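Local coordinates for citrate lyase subunit beta-like protein (Mycobacterium tuberculosis H37Rv, PDB 6AQ4), which is a magnesium-binding homotrimeric lyase of the HpcH/HpaI aldolase family that may play a role in fatty acid biosynthesis, captured here with citramalyl-CoA, at residues Val70-Ala75 / Thr95-Lys100; Asp187-Asp192 / Val215-Ser220. All blocks are in the same frame, centred on the assembly; numbering follows the deposited sequence.

Contact 1: Val70-Ala75 / Thr95-Lys100; sequences VVRINA and TVMLPK. With CQM (Citramalyl-CoA), chain L.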
# COMPACT_ATOMS: atom_id res chain seq x y z
N VAL B 70 -15.18 3.60 -25.70
CA VAL B 70 -15.70 2.79 -24.61
C VAL B 70 -16.91 3.52 -24.04
O VAL B 70 -17.00 4.75 -24.15
CB VAL B 70 -14.61 2.56 -23.52
CG1 VAL B 70 -15.21 1.92 -22.27
CG2 VAL B 70 -13.48 1.70 -24.06
N VAL B 71 -17.85 2.79 -23.46
CA VAL B 71 -19.03 3.44 -22.88
C VAL B 71 -19.05 3.19 -21.38
O VAL B 71 -19.11 2.04 -20.95
CB VAL B 71 -20.34 2.90 -23.48
CG1 VAL B 71 -21.55 3.52 -22.78
CG2 VAL B 71 -20.40 3.17 -24.99
N ARG B 72 -18.99 4.25 -20.57
CA ARG B 72 -19.14 4.03 -19.14
C ARG B 72 -20.62 3.90 -18.80
O ARG B 72 -21.39 4.85 -18.96
CB ARG B 72 -18.50 5.12 -18.28
CG ARG B 72 -18.53 4.74 -16.79
CD ARG B 72 -17.59 5.59 -15.92
NE ARG B 72 -18.07 6.96 -15.77
CZ ARG B 72 -17.63 7.81 -14.84
NH1 ARG B 72 -16.69 7.42 -13.98
NH2 ARG B 72 -18.14 9.04 -14.78
N ILE B 73 -21.02 2.71 -18.37
CA ILE B 73 -22.39 2.47 -17.95
C ILE B 73 -22.51 2.76 -16.46
O ILE B 73 -21.52 3.13 -15.81
CB ILE B 73 -22.81 1.03 -18.23
CG1 ILE B 73 -21.86 0.05 -17.55
CG2 ILE B 73 -22.82 0.78 -19.73
CD1 ILE B 73 -22.19 -1.42 -17.86
N ASN B 74 -23.71 2.60 -15.92
CA ASN B 74 -23.94 2.82 -14.50
C ASN B 74 -23.61 1.58 -13.69
O ASN B 74 -23.32 0.53 -14.26
CB ASN B 74 -25.37 3.29 -14.25
CG ASN B 74 -25.60 4.71 -14.72
OD1 ASN B 74 -25.52 5.65 -13.94
ND2 ASN B 74 -25.86 4.87 -16.02
N ALA B 75 -23.65 1.71 -12.37
CA ALA B 75 -23.17 0.66 -11.46
C ALA B 75 -24.02 -0.60 -11.49
O ALA B 75 -25.19 -0.57 -11.88
CB ALA B 75 -23.10 1.19 -10.04
N THR B 95 -17.14 -2.73 -25.62
CA THR B 95 -16.39 -2.55 -24.38
C THR B 95 -17.05 -1.53 -23.47
O THR B 95 -17.31 -0.39 -23.86
CB THR B 95 -14.92 -2.16 -24.65
OG1 THR B 95 -14.30 -3.18 -25.45
CG2 THR B 95 -14.14 -2.01 -23.34
N VAL B 96 -17.33 -1.95 -22.24
CA VAL B 96 -17.96 -1.06 -21.28
C VAL B 96 -17.02 -0.78 -20.11
O VAL B 96 -16.14 -1.58 -19.79
CB VAL B 96 -19.30 -1.63 -20.77
CG1 VAL B 96 -20.28 -1.78 -21.92
CG2 VAL B 96 -19.11 -2.95 -20.05
N MET B 97 -17.17 0.40 -19.51
CA MET B 97 -16.51 0.69 -18.24
C MET B 97 -17.53 0.58 -17.10
O MET B 97 -18.59 1.20 -17.13
CB MET B 97 -15.85 2.08 -18.26
CG MET B 97 -15.22 2.48 -16.93
SD MET B 97 -14.33 4.07 -16.96
CE MET B 97 -12.84 3.62 -17.87
N LEU B 98 -17.21 -0.22 -16.09
CA LEU B 98 -18.12 -0.43 -14.98
C LEU B 98 -17.66 0.37 -13.76
O LEU B 98 -16.65 0.02 -13.17
CB LEU B 98 -18.17 -1.91 -14.62
CG LEU B 98 -18.91 -2.22 -13.32
CD1 LEU B 98 -20.43 -2.05 -13.54
CD2 LEU B 98 -18.59 -3.63 -12.83
N PRO B 99 -18.42 1.41 -13.38
CA PRO B 99 -18.05 2.25 -12.22
C PRO B 99 -18.43 1.55 -10.93
O PRO B 99 -19.28 0.66 -10.94
CB PRO B 99 -18.92 3.50 -12.41
CG PRO B 99 -20.17 2.96 -13.07
CD PRO B 99 -19.69 1.84 -13.99
N LYS B 100 -17.83 1.97 -9.82
CA LYS B 100 -18.03 1.34 -8.51
C LYS B 100 -17.90 -0.16 -8.62
O LYS B 100 -18.67 -0.89 -8.00
CB LYS B 100 -19.40 1.68 -7.90
CG LYS B 100 -19.54 3.08 -7.30
CD LYS B 100 -19.73 4.12 -8.36
CE LYS B 100 -20.33 5.41 -7.79
NZ LYS B 100 -20.26 6.52 -8.79
C2 CQM L . -14.27 10.80 -11.59
C4 CQM L . -14.02 9.42 -9.59
C6 CQM L . -13.06 8.69 -11.87
P2A CQM L . -16.63 23.46 -20.74
O5A CQM L . -17.29 23.60 -22.09
O4A CQM L . -17.34 24.31 -19.70
O3A CQM L . -15.10 23.82 -20.78
O6A CQM L . -16.75 21.94 -20.26
P1A CQM L . -14.46 24.63 -21.97
O1A CQM L . -12.98 24.80 -21.69
O2A CQM L . -15.16 25.99 -22.08
O5B CQM L . -14.62 23.84 -23.33
C5B CQM L . -14.11 24.41 -24.49
C4B CQM L . -14.10 23.52 -25.72
O4B CQM L . -13.76 22.24 -25.31
C3B CQM L . -15.43 23.36 -26.30
O3B CQM L . -15.30 23.05 -27.66
C2B CQM L . -15.91 22.25 -25.62
O2B CQM L . -17.15 21.84 -26.11
C1B CQM L . -14.76 21.33 -25.62
P3B CQM L . -15.41 24.21 -28.74
O7A CQM L . -15.41 23.61 -30.14
O8A CQM L . -14.24 25.17 -28.60
O9A CQM L . -16.71 24.96 -28.50
N9A CQM L . -14.77 20.27 -24.60
C4A CQM L . -14.94 18.95 -24.83
N3A CQM L . -15.13 18.21 -25.93
C2A CQM L . -15.26 16.88 -25.84
N1A CQM L . -15.22 16.26 -24.65
C6A CQM L . -15.04 16.95 -23.52
C5A CQM L . -14.89 18.33 -23.59
N7A CQM L . -14.69 19.28 -22.66
C8A CQM L . -14.62 20.46 -23.28
N6A CQM L . -14.98 16.31 -22.22
CBP CQM L . -16.60 20.25 -18.51
CCP CQM L . -16.46 21.67 -18.92
CDP CQM L . -18.06 20.02 -18.22
CEP CQM L . -15.75 19.99 -17.24
CAP CQM L . -16.13 19.38 -19.66
OAP CQM L . -14.74 19.48 -19.86
C9P CQM L . -16.42 17.89 -19.46
O9P CQM L . -17.55 17.46 -19.54
N8P CQM L . -15.34 16.98 -19.17
C7P CQM L . -15.63 15.60 -18.97
C6P CQM L . -16.62 15.34 -17.81
C5P CQM L . -16.78 13.89 -17.48
O5P CQM L . -16.89 13.09 -18.39
N4P CQM L . -16.80 13.48 -16.10
C3P CQM L . -16.92 12.06 -15.75
C2P CQM L . -15.54 11.47 -15.56
S1P CQM L . -14.62 12.06 -14.13
C1 CQM L . -15.27 11.12 -12.71
O2 CQM L . -16.48 10.74 -12.63
C3 CQM L . -14.21 9.38 -11.12
O7 CQM L . -15.41 8.75 -11.44
O3 CQM L . -14.98 9.15 -8.77
O4 CQM L . -12.90 9.74 -9.11
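Arg72 and Met97 sit side by side on neighbouring strands, their CA atoms 4.3 Å apart, and both side chains leave the sheet on the same face. From CB, which lies against Met97 CB, the arginine runs out with CG anti to its own backbone nitrogen (chi1 -172°), a course that takes CG past Met97 CG and brings CD to 3.7 Å from Met97 SD. The thioether thus crosses the aliphatic part of the arginine at a slant, and its end then leads away. Beyond CD a turn at chi3 swings the guanidinium to citramalyl-CoA: NE pairs with Asp42, NH1 donates to ligand O7 at 3.1 Å, and NH2 donates to ligand O2 at 3.2 Å, O2 lying in the guanidinium plane. Two ligand oxygens and a carboxylate therefore fix the rotation of this substrate-binding group. Strands 69-72 and 95-98 are joined through helix 79-88 as a beta-alpha-beta unit of the TIM barrel. Their parallel ladder runs from Val71 N to Thr95 O (3.3 Å), from Met97 N to Val71 O (2.9 Å) and from Ile73 N to Met97 O (3.1 Å). Just past the end of its strand, Ile73 brings CD1 to 4.1 Å from Val96 CG2, on the face opposite Arg72 and Met97.

Contact 2: Asp187-Asp192 / Val215-Ser220; sequences DAVHLD and VCIHPS. With CQM (Citramalyl-CoA), chain L.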
# COMPACT_ATOMS: atom_id res chain seq x y z
N ASP B 187 -4.77 5.17 -15.47
CA ASP B 187 -4.54 6.06 -14.33
C ASP B 187 -5.66 7.09 -14.18
O ASP B 187 -6.35 7.43 -15.16
CB ASP B 187 -3.19 6.76 -14.46
CG ASP B 187 -2.66 7.28 -13.13
OD1 ASP B 187 -3.08 6.75 -12.07
OD2 ASP B 187 -1.82 8.20 -13.14
N ALA B 188 -5.83 7.59 -12.96
CA ALA B 188 -6.96 8.45 -12.62
C ALA B 188 -6.95 9.83 -13.29
O ALA B 188 -5.89 10.40 -13.56
CB ALA B 188 -7.07 8.60 -11.10
N VAL B 189 -8.14 10.36 -13.54
CA VAL B 189 -8.27 11.67 -14.17
C VAL B 189 -7.61 12.76 -13.33
O VAL B 189 -7.48 12.62 -12.11
CB VAL B 189 -9.76 12.06 -14.36
CG1 VAL B 189 -10.40 11.28 -15.52
CG2 VAL B 189 -10.53 11.87 -13.06
N HIS B 190 -7.18 13.84 -14.00
CA HIS B 190 -6.63 15.01 -13.32
C HIS B 190 -7.68 16.12 -13.37
O HIS B 190 -7.92 16.70 -14.44
CB HIS B 190 -5.34 15.47 -14.01
CG HIS B 190 -4.50 16.40 -13.19
ND1 HIS B 190 -3.58 15.95 -12.27
CD2 HIS B 190 -4.45 17.75 -13.14
CE1 HIS B 190 -3.01 16.99 -11.68
NE2 HIS B 190 -3.51 18.09 -12.20
N LEU B 191 -8.30 16.40 -12.23
CA LEU B 191 -9.49 17.25 -12.17
C LEU B 191 -9.22 18.76 -12.22
O LEU B 191 -10.10 19.53 -12.62
CB LEU B 191 -10.35 16.91 -10.94
CG LEU B 191 -11.01 15.52 -10.88
CD1 LEU B 191 -11.97 15.45 -9.69
CD2 LEU B 191 -11.76 15.18 -12.17
N ASP B 192 -8.01 19.16 -11.80
CA ASP B 192 -7.57 20.55 -11.90
C ASP B 192 -7.22 20.85 -13.36
O ASP B 192 -6.12 20.59 -13.81
CB ASP B 192 -6.34 20.79 -11.00
CG ASP B 192 -6.11 22.28 -10.68
OD1 ASP B 192 -6.40 23.15 -11.54
OD2 ASP B 192 -5.65 22.58 -9.56
N VAL B 215 -6.32 8.79 -18.23
CA VAL B 215 -7.64 9.26 -18.65
C VAL B 215 -7.80 10.75 -18.42
O VAL B 215 -7.45 11.27 -17.35
CB VAL B 215 -8.75 8.51 -17.89
CG1 VAL B 215 -10.14 8.90 -18.43
CG2 VAL B 215 -8.52 7.01 -17.98
N CYS B 216 -8.33 11.45 -19.42
CA CYS B 216 -8.52 12.90 -19.33
C CYS B 216 -9.98 13.30 -19.29
O CYS B 216 -10.86 12.56 -19.73
CB CYS B 216 -7.85 13.61 -20.51
SG CYS B 216 -6.08 13.34 -20.57
N ILE B 217 -10.23 14.50 -18.76
CA ILE B 217 -11.57 15.06 -18.68
C ILE B 217 -11.69 16.36 -19.48
O ILE B 217 -12.76 16.96 -19.57
CB ILE B 217 -12.04 15.24 -17.22
CG1 ILE B 217 -10.94 15.87 -16.36
CG2 ILE B 217 -12.42 13.86 -16.63
CD1 ILE B 217 -10.76 17.37 -16.53
N HIS B 218 -10.59 16.79 -20.09
CA HIS B 218 -10.64 17.93 -20.99
C HIS B 218 -9.73 17.67 -22.19
O HIS B 218 -8.65 17.10 -22.04
CB HIS B 218 -10.22 19.22 -20.26
CG HIS B 218 -10.57 20.48 -21.00
ND1 HIS B 218 -9.69 21.10 -21.86
CD2 HIS B 218 -11.69 21.22 -21.01
CE1 HIS B 218 -10.26 22.18 -22.37
NE2 HIS B 218 -11.48 22.27 -21.88
N PRO B 219 -10.16 18.06 -23.40
CA PRO B 219 -9.32 17.84 -24.58
C PRO B 219 -7.97 18.55 -24.48
O PRO B 219 -6.97 18.04 -25.01
CB PRO B 219 -10.16 18.41 -25.73
CG PRO B 219 -11.18 19.29 -25.07
CD PRO B 219 -11.45 18.68 -23.74
N SER B 220 -7.92 19.69 -23.80
CA SER B 220 -6.66 20.42 -23.63
C SER B 220 -5.61 19.56 -22.94
O SER B 220 -4.41 19.82 -23.06
CB SER B 220 -6.88 21.70 -22.81
OG SER B 220 -7.28 21.39 -21.49
C2 CQM L . -14.27 10.80 -11.59
C4 CQM L . -14.02 9.42 -9.59
C6 CQM L . -13.06 8.69 -11.87
P2A CQM L . -16.63 23.46 -20.74
O5A CQM L . -17.29 23.60 -22.09
O4A CQM L . -17.34 24.31 -19.70
O3A CQM L . -15.10 23.82 -20.78
O6A CQM L . -16.75 21.94 -20.26
P1A CQM L . -14.46 24.63 -21.97
O1A CQM L . -12.98 24.80 -21.69
O2A CQM L . -15.16 25.99 -22.08
O5B CQM L . -14.62 23.84 -23.33
C5B CQM L . -14.11 24.41 -24.49
C4B CQM L . -14.10 23.52 -25.72
O4B CQM L . -13.76 22.24 -25.31
C3B CQM L . -15.43 23.36 -26.30
O3B CQM L . -15.30 23.05 -27.66
C2B CQM L . -15.91 22.25 -25.62
O2B CQM L . -17.15 21.84 -26.11
C1B CQM L . -14.76 21.33 -25.62
P3B CQM L . -15.41 24.21 -28.74
O7A CQM L . -15.41 23.61 -30.14
O8A CQM L . -14.24 25.17 -28.60
O9A CQM L . -16.71 24.96 -28.50
N9A CQM L . -14.77 20.27 -24.60
C4A CQM L . -14.94 18.95 -24.83
N3A CQM L . -15.13 18.21 -25.93
C2A CQM L . -15.26 16.88 -25.84
N1A CQM L . -15.22 16.26 -24.65
C6A CQM L . -15.04 16.95 -23.52
C5A CQM L . -14.89 18.33 -23.59
N7A CQM L . -14.69 19.28 -22.66
C8A CQM L . -14.62 20.46 -23.28
N6A CQM L . -14.98 16.31 -22.22
CBP CQM L . -16.60 20.25 -18.51
CCP CQM L . -16.46 21.67 -18.92
CDP CQM L . -18.06 20.02 -18.22
CEP CQM L . -15.75 19.99 -17.24
CAP CQM L . -16.13 19.38 -19.66
OAP CQM L . -14.74 19.48 -19.86
C9P CQM L . -16.42 17.89 -19.46
O9P CQM L . -17.55 17.46 -19.54
N8P CQM L . -15.34 16.98 -19.17
C7P CQM L . -15.63 15.60 -18.97
C6P CQM L . -16.62 15.34 -17.81
C5P CQM L . -16.78 13.89 -17.48
O5P CQM L . -16.89 13.09 -18.39
N4P CQM L . -16.80 13.48 -16.10
C3P CQM L . -16.92 12.06 -15.75
C2P CQM L . -15.54 11.47 -15.56
S1P CQM L . -14.62 12.06 -14.13
C1 CQM L . -15.27 11.12 -12.71
O2 CQM L . -16.48 10.74 -12.63
C3 CQM L . -14.21 9.38 -11.12
O7 CQM L . -15.41 8.75 -11.44
O3 CQM L . -14.98 9.15 -8.77
O4 CQM L . -12.90 9.74 -9.11
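Val189 CG1 presses on Ile217 CG2 at 3.5 Å, tighter than usual for two methyl groups, and the two side chains meet at about a right angle. The same CG1 also rests on Val215 CG1 at 3.8 Å, so one valine branch bridges two residues of the opposing segment. Ile217 turns its CG1 into the position between its backbone nitrogen and carbonyl carbon (chi1 45°), which brings CG1, and with it CD1, up against His190 O while CG2 stays by Val189 and by the ligand sulfur, S1P. Backbone contact is sparse: Val215 N makes one weak bond to Asp187 O, and Val189 CA points its hydrogen at Val215 O, a buried carbonyl with no hydrogen-bond partner.

The next layer belongs to citramalyl-CoA. Ile217 O accepts from pantetheine N8P at 2.6 Å and also from the hydroxyl OAP, while His218 NE2 donates to phosphate oxygen O1A at 2.9 Å. On the other ring nitrogen, ND1 accepts from Ser220 N at 3.0 Å, the donor tilted about 33° from the ring plane, a capping bond at the turn into helix 221-228 that helps set the ring's orientation. Gln221, through its side-chain amide, links Ile217 N to His190 O. Further out, Phe20 packs on Val189, Val215 and Ile217, and Met259 of a neighbouring subunit reaches Ile217. Such a gathering of loops beyond the C-terminal ends of the strands is the usual ligand-binding end of a TIM barrel.

Overall arrangement
Both contacts are buried and belong to one closed eight-stranded barrel, yet they use it differently. Contact 1 joins two adjacent strands, 69-72 and 95-98, by a regular parallel ladder. Contact 2 lies where strands 184-187 and 213-216 give way to loops, and relies mainly on aliphatic packing. Their centres are about 17 Å apart and their nearest atoms about 5 Å, without touching; citramalyl-CoA spans the interval. Contact 1 offers charge to the acyl end, close to the magnesium site, whereas contact 2 holds the pantetheine and phosphate portion through a backbone carbonyl and a histidine. A neighbouring subunit reaches contact 2 but not contact 1.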